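PDB 7L9R: deoxyhypusine synthase, putative from Entamoeba histolytica, which probably acts as an NAD-dependent deoxyhypusine synthase, the transferase that makes deoxyhypusine on the precursor of translation factor eIF5A. Local coordinates for residues M185-S190 / V240-D245; E172-I177 / T229-L234; G123-D128 / S205-A210. All coordinates share one frame; numbering follows the deposited sequence.

Contact 1. Residues M185-S190 / V240-D245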
ATOM      1  N   MET B 185      17.224  26.367 -32.479  1.00101.61           N
ATOM      2  CA  MET B 185      17.355  24.924 -32.315  1.00 82.69           C
ATOM      3  C   MET B 185      17.104  24.561 -30.856  1.00 96.51           C
ATOM      4  O   MET B 185      17.652  25.215 -29.950  1.00102.64           O
ATOM      5  CB  MET B 185      18.738  24.431 -32.760  1.00 83.36           C
ATOM      6  CG  MET B 185      19.020  24.613 -34.251  1.00 99.71           C
ATOM      7  SD  MET B 185      18.015  23.546 -35.304  1.00107.89           S
ATOM      8  CE  MET B 185      18.308  21.961 -34.512  1.00 96.83           C
ATOM      9  N   PRO B 186      16.272  23.554 -30.584  1.00 93.62           N
ATOM     10  CA  PRO B 186      15.910  23.248 -29.195  1.00 78.42           C
ATOM     11  C   PRO B 186      17.059  22.698 -28.367  1.00 70.55           C
ATOM     12  O   PRO B 186      17.986  22.059 -28.873  1.00 74.10           O
ATOM     13  CB  PRO B 186      14.807  22.192 -29.343  1.00 69.01           C
ATOM     14  CG  PRO B 186      15.045  21.581 -30.682  1.00 76.10           C
ATOM     15  CD  PRO B 186      15.588  22.673 -31.548  1.00 82.19           C
ATOM     16  N   PHE B 187      16.986  22.993 -27.076  1.00 63.99           N
ATOM     17  CA  PHE B 187      17.804  22.456 -26.002  1.00 63.94           C
ATOM     18  C   PHE B 187      17.182  21.176 -25.444  1.00 61.42           C
ATOM     19  O   PHE B 187      15.975  20.954 -25.541  1.00 58.94           O
ATOM     20  CB  PHE B 187      17.943  23.501 -24.898  1.00 63.54           C
ATOM     21  CG  PHE B 187      18.655  24.740 -25.338  1.00 71.75           C
ATOM     22  CD1 PHE B 187      20.038  24.777 -25.384  1.00 69.83           C
ATOM     23  CD2 PHE B 187      17.941  25.842 -25.785  1.00 76.68           C
ATOM     24  CE1 PHE B 187      20.703  25.919 -25.808  1.00 79.87           C
ATOM     25  CE2 PHE B 187      18.598  26.983 -26.225  1.00 82.12           C
ATOM     26  CZ  PHE B 187      19.981  27.020 -26.233  1.00 83.79           C
ATOM     27  N   THR B 188      18.021  20.328 -24.852  1.00 58.20           N
ATOM     28  CA  THR B 188      17.487  19.187 -24.128  1.00 51.21           C
ATOM     29  C   THR B 188      17.489  19.479 -22.637  1.00 52.29           C
ATOM     30  O   THR B 188      18.158  20.408 -22.182  1.00 54.65           O
ATOM     31  CB  THR B 188      18.306  17.924 -24.409  1.00 56.57           C
ATOM     32  OG1 THR B 188      19.544  17.983 -23.693  1.00 54.88           O
ATOM     33  CG2 THR B 188      18.584  17.792 -25.890  1.00 54.34           C
ATOM     34  N   PRO B 189      16.732  18.722 -21.839  1.00 54.74           N
ATOM     35  CA  PRO B 189      16.782  18.949 -20.384  1.00 48.25           C
ATOM     36  C   PRO B 189      18.180  18.839 -19.801  1.00 50.93           C
ATOM     37  O   PRO B 189      18.593  19.715 -19.029  1.00 49.89           O
ATOM     38  CB  PRO B 189      15.839  17.871 -19.839  1.00 43.08           C
ATOM     39  CG  PRO B 189      14.848  17.686 -20.933  1.00 50.06           C
ATOM     40  CD  PRO B 189      15.622  17.828 -22.217  1.00 51.48           C
ATOM     41  N   SER B 190      18.943  17.811 -20.183  1.00 47.23           N
ATOM     42  CA  SER B 190      20.280  17.646 -19.619  1.00 52.65           C
ATOM     43  C   SER B 190      21.176  18.828 -19.974  1.00 52.32           C
ATOM     44  O   SER B 190      22.000  19.255 -19.156  1.00 46.50           O
ATOM     45  CB  SER B 190      20.911  16.341 -20.106  1.00 43.52           C
ATOM     46  OG  SER B 190      21.392  16.476 -21.433  1.00 46.30           O
ATOM     47  N   VAL B 240       7.399  33.078 -25.256  1.00130.18           N
ATOM     48  CA  VAL B 240       8.558  32.261 -24.917  1.00117.29           C
ATOM     49  C   VAL B 240       8.926  31.438 -26.143  1.00111.02           C
ATOM     50  O   VAL B 240       8.116  30.646 -26.639  1.00107.80           O
ATOM     51  CB  VAL B 240       8.277  31.364 -23.702  1.00112.45           C
ATOM     52  CG1 VAL B 240       9.271  30.211 -23.642  1.00 96.34           C
ATOM     53  CG2 VAL B 240       8.350  32.177 -22.419  1.00105.08           C
ATOM     54  N   ARG B 241      10.155  31.611 -26.620  1.00105.28           N
ATOM     55  CA  ARG B 241      10.652  30.917 -27.799  1.00103.59           C
ATOM     56  C   ARG B 241      11.526  29.716 -27.464  1.00 92.89           C
ATOM     57  O   ARG B 241      11.980  29.022 -28.380  1.00 90.24           O
ATOM     58  CB  ARG B 241      11.405  31.905 -28.691  1.00110.66           C
ATOM     59  CG  ARG B 241      10.515  33.047 -29.161  1.00109.60           C
ATOM     60  CD  ARG B 241      11.291  34.101 -29.914  1.00109.74           C
ATOM     61  NE  ARG B 241      11.842  35.108 -29.017  1.00108.77           N
ATOM     62  CZ  ARG B 241      13.095  35.123 -28.585  1.00118.59           C
ATOM     63  NH1 ARG B 241      13.956  34.180 -28.932  1.00122.96           N
ATOM     64  NH2 ARG B 241      13.495  36.109 -27.786  1.00121.15           N
ATOM     65  N   LEU B 242      11.789  29.469 -26.185  1.00 83.36           N
ATOM     66  CA  LEU B 242      12.533  28.284 -25.786  1.00 71.20           C
ATOM     67  C   LEU B 242      11.794  27.024 -26.219  1.00 74.86           C
ATOM     68  O   LEU B 242      10.570  26.923 -26.089  1.00 80.84           O
ATOM     69  CB  LEU B 242      12.743  28.283 -24.272  1.00 64.18           C
ATOM     70  CG  LEU B 242      13.465  27.083 -23.662  1.00 67.29           C
ATOM     71  CD1 LEU B 242      14.912  27.023 -24.125  1.00 68.23           C
ATOM     72  CD2 LEU B 242      13.387  27.140 -22.140  1.00 68.90           C
ATOM     73  N   MET B 243      12.545  26.061 -26.742  1.00 72.09           N
ATOM     74  CA  MET B 243      12.022  24.756 -27.113  1.00 57.23           C
ATOM     75  C   MET B 243      12.810  23.684 -26.371  1.00 68.93           C
ATOM     76  O   MET B 243      14.009  23.837 -26.120  1.00 64.15           O
ATOM     77  CB  MET B 243      12.107  24.560 -28.622  1.00 63.68           C
ATOM     78  CG  MET B 243      11.279  25.582 -29.371  1.00 69.74           C
ATOM     79  SD  MET B 243      11.348  25.462 -31.165  1.00 87.28           S
ATOM     80  CE  MET B 243      13.093  25.169 -31.420  1.00 90.89           C
ATOM     81  N   VAL B 244      12.131  22.600 -26.005  1.00 60.72           N
ATOM     82  CA  VAL B 244      12.741  21.530 -25.222  1.00 49.97           C
ATOM     83  C   VAL B 244      12.542  20.219 -25.967  1.00 59.89           C
ATOM     84  O   VAL B 244      11.409  19.739 -26.101  1.00 63.79           O
ATOM     85  CB  VAL B 244      12.168  21.441 -23.800  1.00 55.45           C
ATOM     86  CG1 VAL B 244      12.729  20.224 -23.079  1.00 48.01           C
ATOM     87  CG2 VAL B 244      12.492  22.700 -23.005  1.00 48.13           C
ATOM     88  N   ASP B 245      13.639  19.648 -26.461  1.00 54.43           N
ATOM     89  CA  ASP B 245      13.611  18.370 -27.153  1.00 51.14           C
ATOM     90  C   ASP B 245      13.929  17.235 -26.189  1.00 60.43           C
ATOM     91  O   ASP B 245      14.827  17.347 -25.349  1.00 54.76           O
ATOM     92  CB  ASP B 245      14.607  18.336 -28.308  1.00 53.66           C
ATOM     93  CG  ASP B 245      14.756  16.944 -28.899  1.00 65.83           C
ATOM     94  OD1 ASP B 245      13.719  16.299 -29.178  1.00 63.24           O
ATOM     95  OD2 ASP B 245      15.904  16.480 -29.058  1.00 65.15           O
TER
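Phe187 and Val244 form an isolated parallel bridge between the turn leading into helix 189-200 and the loop 240-245, with their CA atoms 5.2 Å apart. Phe187 bonds the residues on either side of Val244. Asp245 N gives a fairly straight bond to Phe187 O (2.8 Å, 160° at the hydrogen). Phe187 N reaches Met243 O at 3.2 Å, from above the carbonyl plane and with a more bent path. Pro186 carries much of the apolar contact. Its CD meets Met243 CE at 3.5 Å, because the Met243 chain bends at chi3 (-42°) and brings the methyl back beside the proline ring. Pro186 CB lies against Met243 CB at 3.7 Å. The Phe187 ring touches Leu242 CD1 through CD2 at 3.7 Å, the two side chains crossing at about a right angle. Pro189 CD rests on Val244 CG1. Thr188 is the N-cap of helix 189-200, its OG1 taking Gln191 N and bonding Asp249. Asp245 OD1 takes Val247 N in the turn before helix 247-258. It also accepts from Val244 N of the second subunit, whose Asp245 returns the bond. The bridge ties the approaches to two helices beside the subunit interface, two backbone bonds amid apolar side chains.

Contact 2. Residues E172-I177 / T229-L234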
ATOM      1  N   GLU B 172      15.082  34.688 -15.272  1.00 67.16           N
ATOM      2  CA  GLU B 172      16.221  35.394 -15.847  1.00 75.53           C
ATOM      3  C   GLU B 172      17.077  34.455 -16.684  1.00 72.62           C
ATOM      4  O   GLU B 172      17.567  34.837 -17.754  1.00 71.00           O
ATOM      5  CB  GLU B 172      17.045  36.052 -14.740  1.00 71.41           C
ATOM      6  CG  GLU B 172      16.310  37.165 -14.010  1.00 73.27           C
ATOM      7  CD  GLU B 172      17.172  37.846 -12.970  1.00 95.95           C
ATOM      8  OE1 GLU B 172      18.383  38.027 -13.230  1.00103.75           O
ATOM      9  OE2 GLU B 172      16.641  38.202 -11.896  1.00101.56           O
ATOM     10  N   PHE B 173      17.239  33.210 -16.228  1.00 67.97           N
ATOM     11  CA  PHE B 173      17.969  32.220 -17.010  1.00 66.34           C
ATOM     12  C   PHE B 173      17.266  31.930 -18.332  1.00 64.40           C
ATOM     13  O   PHE B 173      17.911  31.862 -19.384  1.00 72.32           O
ATOM     14  CB  PHE B 173      18.142  30.946 -16.180  1.00 57.56           C
ATOM     15  CG  PHE B 173      18.541  29.737 -16.979  1.00 56.94           C
ATOM     16  CD1 PHE B 173      19.852  29.554 -17.391  1.00 63.93           C
ATOM     17  CD2 PHE B 173      17.608  28.751 -17.269  1.00 54.64           C
ATOM     18  CE1 PHE B 173      20.221  28.425 -18.112  1.00 60.55           C
ATOM     19  CE2 PHE B 173      17.965  27.623 -17.989  1.00 51.20           C
ATOM     20  CZ  PHE B 173      19.274  27.456 -18.407  1.00 57.89           C
ATOM     21  N   ILE B 174      15.944  31.764 -18.299  1.00 65.26           N
ATOM     22  CA  ILE B 174      15.204  31.484 -19.526  1.00 69.72           C
ATOM     23  C   ILE B 174      15.335  32.650 -20.498  1.00 78.32           C
ATOM     24  O   ILE B 174      15.529  32.458 -21.705  1.00 88.08           O
ATOM     25  CB  ILE B 174      13.733  31.171 -19.196  1.00 66.99           C
ATOM     26  CG1 ILE B 174      13.640  29.843 -18.447  1.00 64.06           C
ATOM     27  CG2 ILE B 174      12.905  31.104 -20.475  1.00 73.88           C
ATOM     28  CD1 ILE B 174      12.297  29.595 -17.789  1.00 59.98           C
ATOM     29  N   LEU B 175      15.229  33.878 -19.988  1.00 82.14           N
ATOM     30  CA  LEU B 175      15.348  35.052 -20.845  1.00 87.76           C
ATOM     31  C   LEU B 175      16.771  35.241 -21.362  1.00 95.96           C
ATOM     32  O   LEU B 175      16.960  35.723 -22.484  1.00102.04           O
ATOM     33  CB  LEU B 175      14.888  36.298 -20.092  1.00 88.15           C
ATOM     34  CG  LEU B 175      13.404  36.359 -19.743  1.00 89.23           C
ATOM     35  CD1 LEU B 175      13.125  37.542 -18.824  1.00 89.89           C
ATOM     36  CD2 LEU B 175      12.561  36.434 -21.007  1.00 91.83           C
ATOM     37  N   ASP B 176      17.782  34.883 -20.562  1.00 87.42           N
ATOM     38  CA  ASP B 176      19.163  35.010 -21.025  1.00 86.57           C
ATOM     39  C   ASP B 176      19.439  34.077 -22.194  1.00 94.70           C
ATOM     40  O   ASP B 176      20.212  34.420 -23.096  1.00104.77           O
ATOM     41  CB  ASP B 176      20.154  34.755 -19.890  1.00 83.09           C
ATOM     42  CG  ASP B 176      20.462  36.010 -19.095  1.00 97.60           C
ATOM     43  OD1 ASP B 176      19.756  37.023 -19.280  1.00106.33           O
ATOM     44  OD2 ASP B 176      21.426  35.993 -18.301  1.00 97.01           O
ATOM     45  N   ILE B 177      18.844  32.880 -22.185  1.00 80.99           N
ATOM     46  CA  ILE B 177      19.051  31.966 -23.303  1.00 91.32           C
ATOM     47  C   ILE B 177      18.534  32.584 -24.590  1.00102.45           C
ATOM     48  O   ILE B 177      19.186  32.511 -25.641  1.00109.49           O
ATOM     49  CB  ILE B 177      18.350  30.622 -23.034  1.00 87.73           C
ATOM     50  CG1 ILE B 177      19.022  29.860 -21.900  1.00 75.68           C
ATOM     51  CG2 ILE B 177      18.281  29.797 -24.310  1.00 81.52           C
ATOM     52  CD1 ILE B 177      18.300  28.596 -21.566  1.00 73.59           C
ATOM     53  N   THR B 229       6.315  26.085 -14.961  1.00 55.92           N
ATOM     54  CA  THR B 229       5.511  27.212 -14.491  1.00 59.80           C
ATOM     55  C   THR B 229       6.133  28.544 -14.896  1.00 63.84           C
ATOM     56  O   THR B 229       5.426  29.457 -15.340  1.00 64.85           O
ATOM     57  CB  THR B 229       5.356  27.150 -12.971  1.00 64.01           C
ATOM     58  OG1 THR B 229       4.801  25.884 -12.594  1.00 63.86           O
ATOM     59  CG2 THR B 229       4.452  28.279 -12.472  1.00 63.49           C
ATOM     60  N   CYS B 230       7.458  28.668 -14.763  1.00 55.32           N
ATOM     61  CA  CYS B 230       8.129  29.905 -15.150  1.00 55.72           C
ATOM     62  C   CYS B 230       8.037  30.148 -16.647  1.00 62.82           C
ATOM     63  O   CYS B 230       7.941  31.300 -17.086  1.00 70.06           O
ATOM     64  CB  CYS B 230       9.589  29.872 -14.706  1.00 51.28           C
ATOM     65  SG  CYS B 230       9.782  29.864 -12.924  1.00 54.44           S
ATOM     66  N   ILE B 231       8.080  29.083 -17.450  1.00 66.65           N
ATOM     67  CA  ILE B 231       7.862  29.239 -18.884  1.00 61.16           C
ATOM     68  C   ILE B 231       6.466  29.785 -19.145  1.00 72.81           C
ATOM     69  O   ILE B 231       6.283  30.707 -19.947  1.00 75.53           O
ATOM     70  CB  ILE B 231       8.088  27.902 -19.611  1.00 64.74           C
ATOM     71  CG1 ILE B 231       9.572  27.547 -19.637  1.00 62.14           C
ATOM     72  CG2 ILE B 231       7.495  27.947 -21.022  1.00 69.19           C
ATOM     73  CD1 ILE B 231       9.846  26.171 -20.188  1.00 57.01           C
ATOM     74  N   THR B 232       5.466  29.237 -18.448  1.00 69.33           N
ATOM     75  CA  THR B 232       4.081  29.647 -18.658  1.00 70.57           C
ATOM     76  C   THR B 232       3.882  31.113 -18.294  1.00 80.60           C
ATOM     77  O   THR B 232       3.258  31.873 -19.045  1.00 76.31           O
ATOM     78  CB  THR B 232       3.154  28.762 -17.823  1.00 71.30           C
ATOM     79  OG1 THR B 232       3.222  27.408 -18.291  1.00 76.05           O
ATOM     80  CG2 THR B 232       1.719  29.258 -17.912  1.00 77.73           C
ATOM     81  N   GLU B 233       4.425  31.532 -17.147  1.00 72.35           N
ATOM     82  CA  GLU B 233       4.268  32.916 -16.712  1.00 72.79           C
ATOM     83  C   GLU B 233       5.020  33.877 -17.622  1.00 79.91           C
ATOM     84  O   GLU B 233       4.494  34.938 -17.981  1.00 82.61           O
ATOM     85  CB  GLU B 233       4.728  33.057 -15.262  1.00 72.07           C
ATOM     86  CG  GLU B 233       3.867  32.271 -14.292  1.00 68.34           C
ATOM     87  CD  GLU B 233       4.387  32.311 -12.873  1.00 75.59           C
ATOM     88  OE1 GLU B 233       5.473  32.889 -12.645  1.00 74.70           O
ATOM     89  OE2 GLU B 233       3.701  31.770 -11.982  1.00 78.15           O
ATOM     90  N   LEU B 234       6.242  33.515 -18.025  1.00 78.45           N
ATOM     91  CA  LEU B 234       6.991  34.363 -18.947  1.00 88.96           C
ATOM     92  C   LEU B 234       6.261  34.531 -20.266  1.00 96.87           C
ATOM     93  O   LEU B 234       6.290  35.612 -20.867  1.00100.46           O
ATOM     94  CB  LEU B 234       8.380  33.785 -19.198  1.00 82.99           C
ATOM     95  CG  LEU B 234       9.482  34.223 -18.252  1.00 82.95           C
ATOM     96  CD1 LEU B 234      10.751  33.461 -18.569  1.00 88.90           C
ATOM     97  CD2 LEU B 234       9.691  35.715 -18.431  1.00 78.62           C
TER
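Ile174 points from helix 172-177 toward helix 229-234, and its two branches serve different partners. CG1 stands beside the backbone N, anti to the carbonyl carbon (chi1 -68°), and the chain continues extended to CD1. This methyl meets Ile231 CG1 at 3.9 Å and Cys230 CB at 4.1 Å. The Ile174 and Ile231 side chains cross at about a right angle. The other branch, CG2, meets Leu234 CD1 at 3.7 Å, and Ile174 CB is almost as close to the same methyl. Leu234 is thus shared: CD1 goes mainly to Ile174, while CD2 goes to Leu175. There CD2 lies 3.9 Å from Leu175 CD1 and equally near Leu175 CD2, so it sits against the forked end of that leucine. The short helix axes approach to 10.6 Å and cross at -66°, and the touching groups are side chains rather than backbones. Phe227 also packs on Ile174, and Val240 lies on both Ile231 and Leu234. At the border, Glu233 forms salt bridges with Lys167 and Lys171, earlier in the helix that carries Ile174. The helices are therefore joined by a buried aliphatic surface built on shape and exclusion of water, with the charged pairs beside it adding a polar tie.

Contact 3. Residues G123-D128 / S205-A210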
ATOM      1  N   GLY B 123      10.749  18.882 -10.469  1.00 42.67           N
ATOM      2  CA  GLY B 123      10.908  19.592  -9.222  1.00 39.88           C
ATOM      3  C   GLY B 123      12.273  19.435  -8.573  1.00 46.77           C
ATOM      4  O   GLY B 123      12.628  20.246  -7.712  1.00 41.37           O
ATOM      5  N   ALA B 124      13.043  18.415  -8.959  1.00 40.67           N
ATOM      6  CA  ALA B 124      14.298  18.134  -8.269  1.00 40.65           C
ATOM      7  C   ALA B 124      15.316  19.239  -8.501  1.00 44.05           C
ATOM      8  O   ALA B 124      15.939  19.731  -7.553  1.00 43.65           O
ATOM      9  CB  ALA B 124      14.867  16.792  -8.725  1.00 35.46           C
ATOM     10  N   ILE B 125      15.484  19.653  -9.758  1.00 42.93           N
ATOM     11  CA  ILE B 125      16.487  20.662 -10.075  1.00 45.46           C
ATOM     12  C   ILE B 125      16.154  21.984  -9.388  1.00 47.12           C
ATOM     13  O   ILE B 125      17.039  22.665  -8.851  1.00 47.17           O
ATOM     14  CB  ILE B 125      16.616  20.821 -11.605  1.00 41.48           C
ATOM     15  CG1 ILE B 125      16.985  19.478 -12.244  1.00 40.65           C
ATOM     16  CG2 ILE B 125      17.649  21.873 -11.959  1.00 45.32           C
ATOM     17  CD1 ILE B 125      18.199  18.805 -11.609  1.00 40.36           C
ATOM     18  N   GLU B 126      14.877  22.367  -9.387  1.00 43.05           N
ATOM     19  CA  GLU B 126      14.501  23.650  -8.804  1.00 45.26           C
ATOM     20  C   GLU B 126      14.671  23.642  -7.288  1.00 44.11           C
ATOM     21  O   GLU B 126      14.970  24.683  -6.692  1.00 45.20           O
ATOM     22  CB  GLU B 126      13.062  24.000  -9.189  1.00 49.79           C
ATOM     23  CG  GLU B 126      12.830  24.069 -10.692  1.00 51.34           C
ATOM     24  CD  GLU B 126      12.311  22.758 -11.278  1.00 48.52           C
ATOM     25  OE1 GLU B 126      12.839  21.683 -10.912  1.00 44.33           O
ATOM     26  OE2 GLU B 126      11.379  22.809 -12.110  1.00 47.39           O
ATOM     27  N   THR B 127      14.489  22.479  -6.658  1.00 41.06           N
ATOM     28  CA  THR B 127      14.737  22.354  -5.225  1.00 48.29           C
ATOM     29  C   THR B 127      16.213  22.547  -4.905  1.00 43.07           C
ATOM     30  O   THR B 127      16.559  23.236  -3.938  1.00 44.84           O
ATOM     31  CB  THR B 127      14.251  20.989  -4.741  1.00 42.93           C
ATOM     32  OG1 THR B 127      12.857  20.868  -5.032  1.00 45.04           O
ATOM     33  CG2 THR B 127      14.477  20.801  -3.241  1.00 39.94           C
ATOM     34  N   ASP B 128      17.096  21.959  -5.721  1.00 40.29           N
ATOM     35  CA  ASP B 128      18.533  22.109  -5.516  1.00 42.71           C
ATOM     36  C   ASP B 128      18.945  23.574  -5.617  1.00 52.58           C
ATOM     37  O   ASP B 128      19.723  24.070  -4.788  1.00 46.88           O
ATOM     38  CB  ASP B 128      19.275  21.244  -6.537  1.00 40.76           C
ATOM     39  CG  ASP B 128      20.785  21.217  -6.327  1.00 50.65           C
ATOM     40  OD1 ASP B 128      21.241  21.031  -5.174  1.00 42.32           O
ATOM     41  OD2 ASP B 128      21.520  21.350  -7.336  1.00 43.17           O
ATOM     42  N   SER B 205      25.407  22.899  -4.202  1.00 47.50           N
ATOM     43  CA  SER B 205      24.342  22.348  -5.028  1.00 50.32           C
ATOM     44  C   SER B 205      24.821  21.138  -5.824  1.00 45.56           C
ATOM     45  O   SER B 205      25.997  21.023  -6.187  1.00 51.10           O
ATOM     46  CB  SER B 205      23.794  23.406  -5.984  1.00 46.74           C
ATOM     47  OG  SER B 205      24.576  23.473  -7.155  1.00 47.92           O
ATOM     48  N   VAL B 206      23.883  20.229  -6.082  1.00 46.65           N
ATOM     49  CA  VAL B 206      24.164  19.067  -6.918  1.00 43.15           C
ATOM     50  C   VAL B 206      24.516  19.502  -8.340  1.00 50.11           C
ATOM     51  O   VAL B 206      25.508  19.038  -8.921  1.00 46.68           O
ATOM     52  CB  VAL B 206      22.965  18.098  -6.898  1.00 44.51           C
ATOM     53  CG1 VAL B 206      23.141  16.993  -7.929  1.00 36.93           C
ATOM     54  CG2 VAL B 206      22.766  17.507  -5.491  1.00 37.67           C
ATOM     55  N   ILE B 207      23.731  20.423  -8.914  1.00 39.56           N
ATOM     56  CA  ILE B 207      23.885  20.696 -10.345  1.00 47.81           C
ATOM     57  C   ILE B 207      25.194  21.421 -10.646  1.00 48.49           C
ATOM     58  O   ILE B 207      25.792  21.208 -11.708  1.00 56.57           O
ATOM     59  CB  ILE B 207      22.680  21.475 -10.913  1.00 45.67           C
ATOM     60  CG1 ILE B 207      22.572  22.864 -10.281  1.00 49.45           C
ATOM     61  CG2 ILE B 207      21.391  20.680 -10.728  1.00 44.58           C
ATOM     62  CD1 ILE B 207      21.513  23.725 -10.925  1.00 44.73           C
ATOM     63  N   THR B 208      25.683  22.268  -9.739  1.00 48.07           N
ATOM     64  CA  THR B 208      26.968  22.912 -10.006  1.00 51.27           C
ATOM     65  C   THR B 208      28.085  21.882 -10.084  1.00 47.96           C
ATOM     66  O   THR B 208      28.936  21.944 -10.981  1.00 50.46           O
ATOM     67  CB  THR B 208      27.286  23.962  -8.945  1.00 52.84           C
ATOM     68  OG1 THR B 208      26.350  25.049  -9.038  1.00 48.75           O
ATOM     69  CG2 THR B 208      28.709  24.486  -9.129  1.00 43.78           C
ATOM     70  N   TRP B 209      28.090  20.916  -9.165  1.00 49.87           N
ATOM     71  CA  TRP B 209      29.121  19.884  -9.179  1.00 52.19           C
ATOM     72  C   TRP B 209      28.921  18.899 -10.324  1.00 51.37           C
ATOM     73  O   TRP B 209      29.896  18.315 -10.809  1.00 54.36           O
ATOM     74  CB  TRP B 209      29.154  19.150  -7.841  1.00 48.26           C
ATOM     75  CG  TRP B 209      29.953  19.875  -6.789  1.00 54.36           C
ATOM     76  CD1 TRP B 209      29.463  20.579  -5.730  1.00 46.88           C
ATOM     77  CD2 TRP B 209      31.381  19.969  -6.707  1.00 50.41           C
ATOM     78  NE1 TRP B 209      30.489  21.102  -4.994  1.00 56.50           N
ATOM     79  CE2 TRP B 209      31.680  20.744  -5.569  1.00 56.11           C
ATOM     80  CE3 TRP B 209      32.433  19.473  -7.483  1.00 56.16           C
ATOM     81  CZ2 TRP B 209      32.991  21.038  -5.184  1.00 52.14           C
ATOM     82  CZ3 TRP B 209      33.745  19.766  -7.097  1.00 62.02           C
ATOM     83  CH2 TRP B 209      34.008  20.536  -5.956  1.00 54.55           C
ATOM     84  N   ALA B 210      27.678  18.685 -10.760  1.00 47.90           N
ATOM     85  CA  ALA B 210      27.468  17.821 -11.916  1.00 49.74           C
ATOM     86  C   ALA B 210      28.023  18.460 -13.181  1.00 52.39           C
ATOM     87  O   ALA B 210      28.616  17.774 -14.022  1.00 48.60           O
ATOM     88  CB  ALA B 210      25.988  17.496 -12.074  1.00 41.94           C
TER
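Asp128 binds the N-terminal end of helix 206-212 with its carboxylate, reaching across from helix 124-130. Val206 N donates to Asp128 OD1 and Ile207 N to Asp128 OD2, both at 2.9 Å. Both bonds are nearly straight, close to 164°. Each oxygen is met on its syn side, both donors a little out of the carboxylate plane. The side chain extends there with CG anti to the backbone N (chi1 -174°). Two successive backbone N-H groups thus hold both oxygens and fix the rotation of the group. This is a helix N-terminus bound by an acidic side chain from elsewhere in the chain, while Ser205 occupies the N-cap position itself. The positive end of the helix dipole probably stabilises the negative charge. Arg103, on helix 102-111, adds a salt bridge to Asp128 OD1, so the buried carboxylate has both a cation and N-H donors. Ser205 CB lies 3.4 Å from Asp128 OD2. Beside the polar pair, Ile125 CD1 touches Ile207 CG2 at 3.8 Å, their side chains meeting at a slant. Ile193 of helix 189-200 packs on both isoleucines. Ile217 of strand 216-218, outermost in the parallel sheet within this chain, lies against Ile125.

In the fold
The three contacts interleave along the chain: 123-128, 172-177, 185-190, 205-210, 229-234 and 240-245, so each pair of contacts crosses in sequence. Contacts 1 and 2 are neighbours, with centres 12 Å apart. They touch where Phe187 packs on Ile177 and Leu242 on Ile231, and both border the second subunit. Contact 3 lies closer to the centre of the chain. Its centre is about 19 Å from the centre of contact 1 and about 17 Å from that of contact 2, with nearest atoms about 7 Å apart in both cases. Helix 189-200 packs on residues of all three. The layer runs from strand 216-218 at contact 3 out to the second subunit at contacts 1 and 2.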